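Long-range contacts in zinc finger (CCCH type) motif-containing protein (Toxoplasma gondii, PDB 7NG2), which probably reads N6-methyladenosine in messenger RNA through this YTH domain, in a CPSF4-type polyadenylation protein that also has a CCCH zinc-finger motif: residues 27-31 with 102-106; 34-40 with 94-100. All coordinates share one frame; numbering follows the deposited sequence.

Interaction 1: residues 27-31 with 102-106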
# COMPACT_ATOMS: atom_id res chain seq x y z
N ILE A 27 5.50 4.20 -8.89
CA ILE A 27 5.50 4.74 -7.54
C ILE A 27 5.60 6.26 -7.57
O ILE A 27 4.87 6.97 -6.86
CB ILE A 27 6.65 4.13 -6.71
CG1 ILE A 27 6.49 2.61 -6.63
CG2 ILE A 27 6.69 4.75 -5.31
CD1 ILE A 27 5.27 2.16 -5.87
N TYR A 28 6.50 6.79 -8.41
CA TYR A 28 6.65 8.24 -8.51
C TYR A 28 5.34 8.89 -8.96
O TYR A 28 4.92 9.90 -8.40
CB TYR A 28 7.78 8.59 -9.48
CG TYR A 28 9.12 8.04 -9.08
CD1 TYR A 28 9.46 7.86 -7.74
CD2 TYR A 28 10.06 7.69 -10.04
CE1 TYR A 28 10.70 7.35 -7.38
CE2 TYR A 28 11.30 7.19 -9.69
CZ TYR A 28 11.61 7.02 -8.36
OH TYR A 28 12.84 6.51 -8.01
N THR A 29 4.69 8.30 -9.96
CA THR A 29 3.40 8.81 -10.41
C THR A 29 2.37 8.76 -9.29
O THR A 29 1.57 9.69 -9.12
CB THR A 29 2.93 8.00 -11.62
OG1 THR A 29 3.85 8.21 -12.70
CG2 THR A 29 1.54 8.43 -12.06
N SER A 30 2.37 7.68 -8.51
CA SER A 30 1.43 7.54 -7.40
C SER A 30 1.64 8.64 -6.36
O SER A 30 0.66 9.22 -5.86
CB SER A 30 1.61 6.16 -6.76
OG SER A 30 0.67 5.96 -5.72
N ILE A 31 2.89 8.95 -6.04
CA ILE A 31 3.19 10.02 -5.09
C ILE A 31 2.80 11.37 -5.67
O ILE A 31 2.24 12.23 -4.98
CB ILE A 31 4.68 9.97 -4.69
CG1 ILE A 31 4.97 8.69 -3.89
CG2 ILE A 31 5.07 11.19 -3.88
CD1 ILE A 31 6.45 8.38 -3.81
N TRP A 102 -0.41 9.30 0.30
CA TRP A 102 0.85 8.81 0.83
C TRP A 102 1.07 9.41 2.22
O TRP A 102 0.91 10.62 2.42
CB TRP A 102 2.00 9.12 -0.12
CG TRP A 102 2.10 8.12 -1.24
CD1 TRP A 102 1.28 8.03 -2.34
CD2 TRP A 102 3.06 7.07 -1.36
NE1 TRP A 102 1.68 6.98 -3.13
CE2 TRP A 102 2.77 6.37 -2.56
CE3 TRP A 102 4.14 6.64 -0.58
CZ2 TRP A 102 3.52 5.29 -2.99
CZ3 TRP A 102 4.89 5.56 -1.02
CH2 TRP A 102 4.57 4.89 -2.21
N LEU A 103 1.40 8.55 3.18
CA LEU A 103 1.57 8.96 4.57
C LEU A 103 3.01 8.87 5.04
O LEU A 103 3.34 9.44 6.09
CB LEU A 103 0.68 8.10 5.48
CG LEU A 103 -0.81 8.28 5.18
CD1 LEU A 103 -1.66 7.26 5.94
CD2 LEU A 103 -1.25 9.70 5.52
N LYS A 104 3.86 8.15 4.31
CA LYS A 104 5.29 8.13 4.61
C LYS A 104 6.02 7.70 3.34
O LYS A 104 5.55 6.81 2.63
CB LYS A 104 5.62 7.12 5.72
CG LYS A 104 7.08 7.11 6.15
CD LYS A 104 7.48 8.42 6.81
CE LYS A 104 8.89 8.38 7.37
NZ LYS A 104 9.15 9.57 8.24
N GLN A 105 7.13 8.37 3.06
CA GLN A 105 8.13 7.90 2.11
C GLN A 105 9.40 7.60 2.90
O GLN A 105 9.86 8.44 3.68
CB GLN A 105 8.45 8.98 1.08
CG GLN A 105 7.27 9.35 0.19
CD GLN A 105 7.58 10.51 -0.73
OE1 GLN A 105 8.55 10.47 -1.49
NE2 GLN A 105 6.74 11.53 -0.69
N CYS A 106 9.96 6.41 2.71
CA CYS A 106 11.09 6.00 3.53
C CYS A 106 11.85 4.92 2.79
O CYS A 106 11.48 4.51 1.69
CB CYS A 106 10.62 5.41 4.87
SG CYS A 106 9.53 3.97 4.69
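Ser30 and Ile31 grip the indole of Trp102 from two directions, one at its edge and one over a face. Trp102 NE1 donates to Ser30 OG at 3.0 Å along an almost straight N-H line (170°), and the hydroxyl oxygen lies in the indole plane. With OG turned away from its own backbone N (chi1 -177°), Ser30 can both receive this bond and donate to the carbonyl oxygen of Val35; the two bonds fix the hydroxyl's rotation and hold the edge of the indole. Ile31 meets the ring broadside: its CG1 stands 3.6 Å from the centroid of the five-membered ring, close to the ring normal, in a CH-pi contact. The six-membered end of the indole is met by Ile27, whose CG2 approaches Trp102 CH2 obliquely at 3.8 Å, while Phe60 stacks with the Trp102 ring.

Farther along the strand Gln105 reaches toward the helix with an extended chain. Its amide meets the two methyls of Ile31, CG2 lying 3.6 Å from Gln105 NE2 and CD1 3.8 Å from Gln105 OE1. That amide oxygen also accepts from the backbone N of Leu155, which anchors the group beside the isoleucine. Leu103 and Lys104 together face Phe71 on the next strand, a classic beta bulge. It shifts the usual alternation, and Trp102 and Gln105, three residues apart, both turn to the helix. The result is a helix packed on a sheet, its axis 11.0 Å from that of the strand, as in the alpha/beta fold of YTH domains.

Interaction 2: residues 34-40 with 94-100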
# COMPACT_ATOMS: atom_id res chain seq x y z
N GLY A 34 -1.36 11.01 -6.24
CA GLY A 34 -2.22 10.42 -5.23
C GLY A 34 -3.15 9.37 -5.78
O GLY A 34 -4.36 9.41 -5.53
N VAL A 35 -2.61 8.41 -6.53
CA VAL A 35 -3.43 7.50 -7.31
C VAL A 35 -2.75 6.14 -7.38
O VAL A 35 -1.52 6.04 -7.38
CB VAL A 35 -3.71 8.09 -8.71
CG1 VAL A 35 -2.40 8.29 -9.49
CG2 VAL A 35 -4.69 7.23 -9.50
N TRP A 36 -3.56 5.08 -7.46
CA TRP A 36 -3.05 3.74 -7.69
C TRP A 36 -4.11 2.95 -8.46
O TRP A 36 -5.27 3.35 -8.53
CB TRP A 36 -2.70 3.02 -6.37
CG TRP A 36 -1.84 1.82 -6.58
CD1 TRP A 36 -2.16 0.53 -6.34
CD2 TRP A 36 -0.50 1.82 -7.10
NE1 TRP A 36 -1.11 -0.30 -6.67
CE2 TRP A 36 -0.08 0.47 -7.14
CE3 TRP A 36 0.37 2.82 -7.54
CZ2 TRP A 36 1.19 0.10 -7.60
CZ3 TRP A 36 1.63 2.45 -7.99
CH2 TRP A 36 2.03 1.10 -8.02
N ALA A 37 -3.69 1.82 -9.02
CA ALA A 37 -4.62 0.84 -9.58
C ALA A 37 -4.00 -0.53 -9.39
O ALA A 37 -2.77 -0.67 -9.35
CB ALA A 37 -4.94 1.10 -11.06
N THR A 38 -4.84 -1.55 -9.30
CA THR A 38 -4.36 -2.90 -9.07
C THR A 38 -5.18 -3.87 -9.92
O THR A 38 -6.09 -3.47 -10.66
CB THR A 38 -4.33 -3.22 -7.57
OG1 THR A 38 -3.67 -4.47 -7.34
CG2 THR A 38 -5.74 -3.30 -7.01
N SER A 39 -4.84 -5.15 -9.83
CA SER A 39 -5.55 -6.18 -10.58
C SER A 39 -7.04 -6.16 -10.22
O SER A 39 -7.45 -5.65 -9.17
CB SER A 39 -4.96 -7.55 -10.25
OG SER A 39 -5.35 -7.93 -8.94
N LYS A 40 -7.86 -6.72 -11.10
CA LYS A 40 -9.30 -6.72 -10.84
C LYS A 40 -9.64 -7.48 -9.56
O LYS A 40 -10.48 -7.04 -8.77
CB LYS A 40 -10.06 -7.25 -12.06
CG LYS A 40 -9.91 -6.33 -13.27
CD LYS A 40 -10.88 -6.66 -14.39
CE LYS A 40 -11.21 -5.41 -15.20
NZ LYS A 40 -12.19 -4.53 -14.49
N LEU A 94 -6.13 -3.65 -15.57
CA LEU A 94 -6.27 -3.31 -14.16
C LEU A 94 -7.70 -2.90 -13.88
O LEU A 94 -8.48 -2.60 -14.79
CB LEU A 94 -5.34 -2.14 -13.80
CG LEU A 94 -3.84 -2.40 -13.98
CD1 LEU A 94 -3.05 -1.10 -13.87
CD2 LEU A 94 -3.37 -3.41 -12.96
N GLY A 95 -8.06 -2.90 -12.60
CA GLY A 95 -9.26 -2.21 -12.17
C GLY A 95 -9.10 -0.71 -12.33
O GLY A 95 -8.07 -0.20 -12.76
N SER A 96 -10.17 0.02 -11.98
CA SER A 96 -10.14 1.46 -12.13
C SER A 96 -9.21 2.09 -11.09
O SER A 96 -8.96 1.52 -10.02
CB SER A 96 -11.54 2.05 -11.99
OG SER A 96 -12.39 1.66 -13.05
N ASN A 97 -8.71 3.28 -11.41
CA ASN A 97 -7.84 4.01 -10.50
C ASN A 97 -8.59 4.41 -9.24
O ASN A 97 -9.78 4.74 -9.27
CB ASN A 97 -7.32 5.27 -11.17
CG ASN A 97 -6.43 4.97 -12.36
OD1 ASN A 97 -5.78 3.94 -12.41
ND2 ASN A 97 -6.40 5.88 -13.32
N PHE A 98 -7.88 4.41 -8.12
CA PHE A 98 -8.44 4.91 -6.87
C PHE A 98 -7.45 5.86 -6.21
O PHE A 98 -6.24 5.83 -6.49
CB PHE A 98 -8.85 3.78 -5.90
CG PHE A 98 -7.74 2.80 -5.58
CD1 PHE A 98 -6.91 3.01 -4.49
CD2 PHE A 98 -7.57 1.65 -6.34
CE1 PHE A 98 -5.92 2.10 -4.17
CE2 PHE A 98 -6.57 0.74 -6.03
CZ PHE A 98 -5.75 0.96 -4.94
N ARG A 99 -7.98 6.73 -5.36
CA ARG A 99 -7.15 7.73 -4.70
C ARG A 99 -6.38 7.11 -3.54
O ARG A 99 -6.90 6.27 -2.80
CB ARG A 99 -8.01 8.88 -4.19
CG ARG A 99 -8.38 9.88 -5.28
CD ARG A 99 -9.01 11.15 -4.71
NE ARG A 99 -10.31 10.89 -4.10
CZ ARG A 99 -10.60 11.11 -2.82
NH1 ARG A 99 -9.67 11.60 -2.00
NH2 ARG A 99 -11.81 10.85 -2.36
N VAL A 100 -5.13 7.54 -3.39
CA VAL A 100 -4.25 7.15 -2.30
C VAL A 100 -3.64 8.41 -1.71
O VAL A 100 -3.27 9.33 -2.45
CB VAL A 100 -3.13 6.20 -2.78
CG1 VAL A 100 -2.16 5.87 -1.65
CG2 VAL A 100 -3.73 4.94 -3.36
O HOH W 1 -7.65 -0.75 -9.08
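The carbonyl oxygen of Trp36 is approached by several groups of segment 94-100: Phe98 N donates to it at 2.8 Å, Asn97 CA offers a weaker C-H...O contact at 3.3 Å, and the Phe98 ring turns one face to it. Trp36 and Phe98 are an antiparallel hydrogen-bonded pair, with Trp36 N returning a bond to Phe98 O, and so join the short outermost strand 35-36 to strand 98-109 in the YTH-domain sheet. Val35 and Arg99 make the adjacent non-hydrogen-bonded pair. Just past the end of the preceding helix, Gly34 O accepts from Val100 N at 2.9 Å, with the donor 65° out of the carbonyl plane.

The ring of Phe98 reaches this place because CG sits between the backbone N and the carbonyl carbon (chi1 55°), which folds it back over the Trp36 carbonyl, offset toward the ring's rim. Its CZ then comes to the edge of the Trp36 indole, 3.9 Å from CD1, the planes 74° apart. Val100 CG2 packs on Trp36 CB, and Phe60 and Trp87 meet the indole edge-to-face; Trp36 and Trp87 probably belong to the aromatic cage for the methylated adenine, as in other YTH domains.

Next along the chain, Ala37 CB lies 3.3 Å from Asn97 OD1, which accepts from Gln91 NE2, while Asn97 ND2 donates to Leu82 O. Gly95 N bonds to Thr38 O, and Leu94 packs its CB and CD2 against the same carbonyl. One water spans the gap, accepting from Thr38 N, donating to Ser96 O at 2.8 Å and lying in the plane of the Phe98 ring at its edge.

In the fold
From the N terminus, the chain runs through strand 14-21 into helix 24-33, which supplies the first side of interaction 1, and then directly into strand 35-36, the first side of interaction 2. Helix 40-52, the hairpin of strands 55-62 and 67-74, and a long loop follow before the chain returns at 94-100 to close interaction 2. Strand 98-109 continues to 102-106 and closes interaction 1, so the smaller loop lies within the larger. One long strand therefore serves both contacts, taking an edge strand along its side near its start and a helix against its face farther on. Trp36 also packs on Ile27, linking the two.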